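Local structure of polymerase cofactor VP35 (Reston ebolavirus, 3L2A) at residues Thr26-Leu31 with Ala65-Thr70. The protein binds RNA and counters the host interferon response through its interferon inhibitory domain, and also serves as a cofactor of the viral polymerase. Residues are numbered along the deposited sequence; the frame is centred on the assembly and turned at random.
Sequences TAFHQL and ALIQIT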
ATOM      1  N   THR A  26      -0.506   3.006  10.178  1.00 20.12           N
ATOM      2  CA  THR A  26      -1.861   2.676   9.720  1.00 18.49           C
ATOM      3  C   THR A  26      -1.775   1.801   8.489  1.00 17.39           C
ATOM      4  O   THR A  26      -0.703   1.666   7.907  1.00 16.77           O
ATOM      5  CB  THR A  26      -2.694   3.933   9.376  1.00 18.14           C
ATOM      6  OG1 THR A  26      -2.238   4.514   8.127  1.00 16.36           O
ATOM      7  CG2 THR A  26      -2.570   4.948  10.515  1.00 17.03           C
ATOM      8  N   ALA A  27      -2.914   1.251   8.072  1.00 16.28           N
ATOM      9  CA  ALA A  27      -2.947   0.378   6.918  1.00 17.01           C
ATOM     10  C   ALA A  27      -2.539   1.175   5.662  1.00 15.94           C
ATOM     11  O   ALA A  27      -1.985   0.623   4.716  1.00 16.97           O
ATOM     12  CB  ALA A  27      -4.342  -0.260   6.751  1.00 17.41           C
ATOM     13  N   PHE A  28      -2.795   2.482   5.684  1.00 15.47           N
ATOM     14  CA  PHE A  28      -2.414   3.339   4.547  1.00 14.11           C
ATOM     15  C   PHE A  28      -0.930   3.642   4.517  1.00 14.52           C
ATOM     16  O   PHE A  28      -0.346   3.779   3.422  1.00 15.06           O
ATOM     17  CB  PHE A  28      -3.266   4.610   4.533  1.00 14.01           C
ATOM     18  CG  PHE A  28      -4.683   4.332   4.155  1.00 13.60           C
ATOM     19  CD1 PHE A  28      -5.034   4.147   2.818  1.00 15.69           C
ATOM     20  CD2 PHE A  28      -5.657   4.166   5.147  1.00 15.49           C
ATOM     21  CE1 PHE A  28      -6.352   3.847   2.436  1.00 18.17           C
ATOM     22  CE2 PHE A  28      -6.964   3.853   4.792  1.00 15.09           C
ATOM     23  CZ  PHE A  28      -7.329   3.689   3.449  1.00 17.62           C
ATOM     24  N   HIS A  29      -0.310   3.751   5.692  1.00 14.57           N
ATOM     25  CA  HIS A  29       1.158   3.835   5.732  1.00 15.86           C
ATOM     26  C   HIS A  29       1.757   2.579   5.128  1.00 16.04           C
ATOM     27  O   HIS A  29       2.684   2.658   4.319  1.00 15.93           O
ATOM     28  CB  HIS A  29       1.636   4.031   7.152  1.00 17.49           C
ATOM     29  CG  HIS A  29       1.341   5.400   7.683  1.00 17.23           C
ATOM     30  ND1 HIS A  29       0.177   5.702   8.355  1.00 19.18           N
ATOM     31  CD2 HIS A  29       2.069   6.539   7.656  1.00 18.08           C
ATOM     32  CE1 HIS A  29       0.198   6.976   8.715  1.00 18.29           C
ATOM     33  NE2 HIS A  29       1.331   7.512   8.289  1.00 17.25           N
ATOM     34  N   GLN A  30       1.200   1.420   5.487  1.00 16.93           N
ATOM     35  CA  GLN A  30       1.698   0.164   4.919  1.00 17.11           C
ATOM     36  C   GLN A  30       1.470   0.142   3.404  1.00 16.49           C
ATOM     37  O   GLN A  30       2.361  -0.273   2.627  1.00 15.56           O
ATOM     38  CB  GLN A  30       1.061  -1.058   5.585  1.00 18.75           C
ATOM     39  CG  GLN A  30       1.658  -2.363   5.102  1.00 24.35           C
ATOM     40  CD  GLN A  30       3.131  -2.504   5.439  1.00 30.74           C
ATOM     41  OE1 GLN A  30       3.984  -2.602   4.543  1.00 35.74           O
ATOM     42  NE2 GLN A  30       3.442  -2.497   6.725  1.00 31.80           N
ATOM     43  N   LEU A  31       0.297   0.627   2.980  1.00 14.80           N
ATOM     44  CA  LEU A  31      -0.004   0.715   1.538  1.00 14.79           C
ATOM     45  C   LEU A  31       0.961   1.603   0.778  1.00 14.70           C
ATOM     46  O   LEU A  31       1.365   1.239  -0.325  1.00 13.49           O
ATOM     47  CB  LEU A  31      -1.458   1.128   1.301  1.00 15.15           C
ATOM     48  CG  LEU A  31      -1.916   1.111  -0.164  1.00 14.56           C
ATOM     49  CD1 LEU A  31      -1.677  -0.215  -0.912  1.00 16.13           C
ATOM     50  CD2 LEU A  31      -3.357   1.534  -0.227  1.00 14.49           C
ATOM     51  N   ALA A  65      -6.990   8.574  -2.645  1.00 14.83           N
ATOM     52  CA  ALA A  65      -6.009   8.653  -3.741  1.00 15.40           C
ATOM     53  C   ALA A  65      -5.175   7.363  -3.849  1.00 14.99           C
ATOM     54  O   ALA A  65      -4.919   6.852  -4.948  1.00 16.10           O
ATOM     55  CB  ALA A  65      -5.113   9.911  -3.563  1.00 16.18           C
ATOM     56  N   LEU A  66      -4.799   6.802  -2.696  1.00 14.00           N
ATOM     57  CA  LEU A  66      -4.038   5.555  -2.682  1.00 14.71           C
ATOM     58  C   LEU A  66      -4.879   4.394  -3.165  1.00 15.01           C
ATOM     59  O   LEU A  66      -4.401   3.540  -3.909  1.00 15.84           O
ATOM     60  CB  LEU A  66      -3.510   5.287  -1.286  1.00 14.25           C
ATOM     61  CG  LEU A  66      -2.433   6.267  -0.785  1.00 14.99           C
ATOM     62  CD1 LEU A  66      -2.223   6.057   0.701  1.00 18.43           C
ATOM     63  CD2 LEU A  66      -1.102   6.071  -1.553  1.00 17.10           C
ATOM     64  N   ILE A  67      -6.131   4.333  -2.724  1.00 14.11           N
ATOM     65  CA  ILE A  67      -7.023   3.304  -3.271  1.00 16.03           C
ATOM     66  C   ILE A  67      -7.129   3.423  -4.795  1.00 16.41           C
ATOM     67  O   ILE A  67      -7.033   2.436  -5.521  1.00 18.18           O
ATOM     68  CB  ILE A  67      -8.422   3.380  -2.619  1.00 17.22           C
ATOM     69  CG1 ILE A  67      -8.335   2.997  -1.137  1.00 15.71           C
ATOM     70  CG2 ILE A  67      -9.440   2.485  -3.368  1.00 18.70           C
ATOM     71  CD1 ILE A  67      -9.654   3.195  -0.371  1.00 18.89           C
ATOM     72  N   GLN A  68      -7.287   4.650  -5.280  1.00 16.46           N
ATOM     73  CA  GLN A  68      -7.443   4.856  -6.711  1.00 18.20           C
ATOM     74  C   GLN A  68      -6.203   4.422  -7.482  1.00 18.56           C
ATOM     75  O   GLN A  68      -6.321   3.850  -8.569  1.00 19.39           O
ATOM     76  CB  GLN A  68      -7.852   6.304  -6.993  1.00 19.83           C
ATOM     77  CG  GLN A  68      -9.231   6.663  -6.404  1.00 21.28           C
ATOM     78  CD  GLN A  68     -10.401   5.844  -6.935  1.00 28.15           C
ATOM     79  OE1 GLN A  68     -10.637   4.707  -6.514  1.00 32.63           O
ATOM     80  NE2 GLN A  68     -11.196   6.456  -7.806  1.00 36.42           N
ATOM     81  N   ILE A  69      -5.022   4.675  -6.923  1.00 17.49           N
ATOM     82  CA  ILE A  69      -3.770   4.183  -7.533  1.00 18.59           C
ATOM     83  C   ILE A  69      -3.851   2.692  -7.765  1.00 18.97           C
ATOM     84  O   ILE A  69      -3.540   2.208  -8.865  1.00 19.61           O
ATOM     85  CB  ILE A  69      -2.507   4.552  -6.706  1.00 17.96           C
ATOM     86  CG1 ILE A  69      -2.228   6.063  -6.809  1.00 18.84           C
ATOM     87  CG2 ILE A  69      -1.278   3.692  -7.143  1.00 17.75           C
ATOM     88  CD1 ILE A  69      -1.336   6.651  -5.666  1.00 20.01           C
ATOM     89  N   THR A  70      -4.298   1.957  -6.759  1.00 18.73           N
ATOM     90  CA  THR A  70      -4.322   0.472  -6.858  1.00 20.21           C
ATOM     91  C   THR A  70      -5.277  -0.011  -7.946  1.00 22.05           C
ATOM     92  O   THR A  70      -5.054  -1.060  -8.551  1.00 22.47           O
ATOM     93  CB  THR A  70      -4.645  -0.216  -5.533  1.00 20.26           C
ATOM     94  OG1 THR A  70      -6.005   0.027  -5.143  1.00 22.11           O
ATOM     95  CG2 THR A  70      -3.670   0.256  -4.430  1.00 19.62           C
TER
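Leu31 and Leu66 mark the nearest backbone approach, with CA atoms 7.6 Å apart. The axes of the short segments 27-31 and 65-70, parts of helices 27-41 and 62-72, approach to 11.0 Å at 43°. The contact is apolar and largely buried. Leu31 has CG anti to its backbone N (chi1 -174°), which leans the branch toward helix 62-72, and its methyls meet different partners. Leu31 CD2 meets Leu66 CB at 3.9 Å, the side chains running past each other in opposite senses. Leu31 CD1 reaches Thr70 CG2 at 4.1 Å. The chi1 of Thr70 (69°) turns OG1 back to its own helix, where Thr70 OG1 donates to Ile67 O at 2.6 Å, on a lone pair. Phe28 adds its ring edge: Phe28 CD1 lies 4.0 Å from Leu66 CD1, and Phe28 CE1 4.2 Å from Ile67 CG1. Thr26 N-caps its helix, with weak bonds from Phe28 N to Thr26 OG1 and, as in a capping box, from Thr26 N to His29 ND1. Thr26 OG1 and His29 ND1 are also hydrogen-bonded, at 2.7 Å. Leu31 also packs on Val114. This is helix-helix packing within the helical part of the VP35 interferon inhibitory domain, beside its mixed sheet.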